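Local structure of Lin1840 protein (Listeria innocua serovar 6a, 4ZO7) at residues M552-T557 / P594-G599. The protein probably hydrolyses terminal, non-reducing beta-D-glucosyl residues, releasing beta-D-glucose, as a glycoside hydrolase of family 3. The protein carries 2 engineered substitutions. Sequence-based numbering, arbitrary orientation.
Sequences MSFPQT and PFYPFG. With BGC (beta-D-glucopyranose), chain D.
Phe554 and Tyr596 form a lone antiparallel hydrogen-bonded pair; two residues, Phe595 and Tyr596, stand across from the single Phe554, a classic beta bulge, set in the family 3 C-terminal domain between helix 532-541 and strand 607-611. Phe554 N reaches Tyr596 O at 2.9 Å, almost straight (172°). Phe554 O in turn receives two donors: Tyr596 N at 3.3 Å, on a lone pair in the carbonyl plane, and Phe595 N in a weak, bent bond. A water ties the Ser553 side chain to the backbone of Phe598, donating to Ser553 OG and accepting from Phe598 N at 2.9 Å.

Apolar contacts flank the bridge: CB of Phe554 meets CB of Tyr596 at 4.0 Å, and the Pro594 ring lies alongside Ser553 CB.

Gln556 adds a polar side chain. Its bend at chi2 (-70°) brings the amide beside the Phe595 backbone, NE2 3.5 Å from Phe595 CA, and nearly perpendicular to the Phe595 ring, with OE1 at the ring edge; NE2 is hydrogen-bonded to Glu593 O.

A glucose bound in the crystal packs against the bulge. CD2 of Phe595 sits over the centre of the Tyr596 ring, whose OH is hydrogen-bonded to Glu379, a residue that also hydrogen-bonds the sugar. C6 of beta-D-glucopyranose lies over one face of the Phe595 ring, and the sugar's O6 donates to Phe595 O at 2.6 Å.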
loop_
_atom_site.group_PDB
_atom_site.type_symbol
_atom_site.label_atom_id
_atom_site.label_comp_id
_atom_site.label_asym_id
_atom_site.label_seq_id
_atom_site.Cartn_x
_atom_site.Cartn_y
_atom_site.Cartn_z
ATOM N N MET A 552 5.957 16.926 -0.195
ATOM C CA MET A 552 5.146 15.789 0.066
ATOM C C MET A 552 3.669 16.178 -0.035
ATOM O O MET A 552 3.269 17.192 0.478
ATOM C CB MET A 552 5.479 15.163 1.394
ATOM C CG MET A 552 4.911 13.736 1.485
ATOM S SD MET A 552 5.577 12.879 2.923
ATOM C CE MET A 552 5.031 11.207 2.707
ATOM N N SER A 553 2.871 15.370 -0.721
ATOM C CA SER A 553 1.467 15.639 -0.910
ATOM C C SER A 553 0.671 15.601 0.441
ATOM O O SER A 553 0.994 14.808 1.387
ATOM C CB SER A 553 0.880 14.613 -1.905
ATOM O OG SER A 553 1.463 14.729 -3.158
ATOM N N PHE A 554 -0.316 16.481 0.565
ATOM C CA PHE A 554 -1.193 16.546 1.748
ATOM C C PHE A 554 -2.505 15.878 1.336
ATOM O O PHE A 554 -3.264 16.442 0.574
ATOM C CB PHE A 554 -1.409 17.998 2.215
ATOM C CG PHE A 554 -0.364 18.460 3.212
ATOM C CD1 PHE A 554 1.002 18.193 2.997
ATOM C CD2 PHE A 554 -0.721 19.075 4.378
ATOM C CE1 PHE A 554 1.983 18.584 3.909
ATOM C CE2 PHE A 554 0.270 19.463 5.334
ATOM C CZ PHE A 554 1.613 19.204 5.078
ATOM N N PRO A 555 -2.738 14.634 1.791
ATOM C CA PRO A 555 -3.958 13.913 1.456
ATOM C C PRO A 555 -5.297 14.600 1.864
ATOM O O PRO A 555 -5.383 15.256 2.878
ATOM C CB PRO A 555 -3.795 12.570 2.237
ATOM C CG PRO A 555 -2.336 12.426 2.479
ATOM C CD PRO A 555 -1.947 13.886 2.770
ATOM N N GLN A 556 -6.339 14.360 1.063
ATOM C CA GLN A 556 -7.717 14.619 1.431
ATOM C C GLN A 556 -8.129 14.021 2.747
ATOM O O GLN A 556 -8.859 14.634 3.524
ATOM C CB GLN A 556 -8.662 14.062 0.354
ATOM C CG GLN A 556 -8.528 14.740 -1.014
ATOM C CD GLN A 556 -9.034 16.198 -1.069
ATOM O OE1 GLN A 556 -9.895 16.632 -0.308
ATOM N NE2 GLN A 556 -8.577 16.909 -2.057
ATOM N N THR A 557 -7.712 12.778 2.945
ATOM C CA THR A 557 -8.076 11.949 4.106
ATOM C C THR A 557 -7.122 10.758 4.203
ATOM O O THR A 557 -6.509 10.414 3.209
ATOM C CB THR A 557 -9.525 11.499 4.060
ATOM O OG1 THR A 557 -9.864 10.962 5.355
ATOM C CG2 THR A 557 -9.742 10.477 2.963
ATOM N N PRO A 594 -4.769 15.180 -4.178
ATOM C CA PRO A 594 -4.523 15.450 -2.754
ATOM C C PRO A 594 -5.085 16.826 -2.370
ATOM O O PRO A 594 -5.380 17.658 -3.246
ATOM C CB PRO A 594 -2.994 15.371 -2.634
ATOM C CG PRO A 594 -2.521 15.732 -3.975
ATOM C CD PRO A 594 -3.540 15.266 -4.983
ATOM N N PHE A 595 -5.209 17.098 -1.085
ATOM C CA PHE A 595 -5.762 18.398 -0.697
ATOM C C PHE A 595 -4.816 19.515 -1.188
ATOM O O PHE A 595 -5.254 20.556 -1.665
ATOM C CB PHE A 595 -6.040 18.506 0.815
ATOM C CG PHE A 595 -6.826 19.745 1.193
ATOM C CD1 PHE A 595 -8.148 19.888 0.762
ATOM C CD2 PHE A 595 -6.231 20.792 1.927
ATOM C CE1 PHE A 595 -8.840 21.038 1.037
ATOM C CE2 PHE A 595 -6.956 21.938 2.246
ATOM C CZ PHE A 595 -8.257 22.057 1.788
ATOM N N TYR A 596 -3.508 19.289 -1.058
ATOM C CA TYR A 596 -2.451 20.178 -1.571
ATOM C C TYR A 596 -1.395 19.260 -2.267
ATOM O O TYR A 596 -0.980 18.223 -1.698
ATOM C CB TYR A 596 -1.743 20.958 -0.462
ATOM C CG TYR A 596 -2.589 21.937 0.374
ATOM C CD1 TYR A 596 -3.348 22.934 -0.216
ATOM C CD2 TYR A 596 -2.577 21.889 1.761
ATOM C CE1 TYR A 596 -4.092 23.840 0.541
ATOM C CE2 TYR A 596 -3.312 22.784 2.530
ATOM C CZ TYR A 596 -4.067 23.767 1.923
ATOM O OH TYR A 596 -4.850 24.666 2.700
ATOM N N PRO A 597 -1.007 19.597 -3.500
ATOM C CA PRO A 597 -0.053 18.831 -4.280
ATOM C C PRO A 597 1.399 19.167 -4.055
ATOM O O PRO A 597 1.745 20.224 -3.511
ATOM C CB PRO A 597 -0.433 19.187 -5.724
ATOM C CG PRO A 597 -0.885 20.609 -5.621
ATOM C CD PRO A 597 -1.374 20.832 -4.191
ATOM N N PHE A 598 2.261 18.289 -4.570
ATOM C CA PHE A 598 3.703 18.521 -4.558
ATOM C C PHE A 598 4.042 19.824 -5.290
ATOM O O PHE A 598 3.468 20.131 -6.399
ATOM C CB PHE A 598 4.351 17.389 -5.288
ATOM C CG PHE A 598 5.856 17.499 -5.405
ATOM C CD1 PHE A 598 6.691 16.963 -4.427
ATOM C CD2 PHE A 598 6.453 18.027 -6.535
ATOM C CE1 PHE A 598 8.073 17.058 -4.527
ATOM C CE2 PHE A 598 7.853 18.083 -6.642
ATOM C CZ PHE A 598 8.652 17.573 -5.665
ATOM N N GLY A 599 4.994 20.552 -4.727
ATOM C CA GLY A 599 5.472 21.804 -5.350
ATOM C C GLY A 599 4.650 23.048 -5.075
ATOM O O GLY A 599 4.987 24.111 -5.618
HETATM C C2 BGC D . -5.656 26.301 -3.200
HETATM C C3 BGC D . -6.343 26.346 -1.822
HETATM C C4 BGC D . -7.485 25.343 -1.770
HETATM C C5 BGC D . -6.973 23.965 -2.233
HETATM C C6 BGC D . -8.035 22.874 -2.179
HETATM C C1 BGC D . -5.200 24.877 -3.535
HETATM O O1 BGC D . -4.489 24.856 -4.787
HETATM O O2 BGC D . -4.529 27.170 -3.217
HETATM O O3 BGC D . -6.751 27.676 -1.481
HETATM O O4 BGC D . -7.871 25.141 -0.411
HETATM O O5 BGC D . -6.363 24.036 -3.530
HETATM O O6 BGC D . -7.431 21.644 -2.566
HETATM O O HOH W 1 0.982 15.932 -5.619
#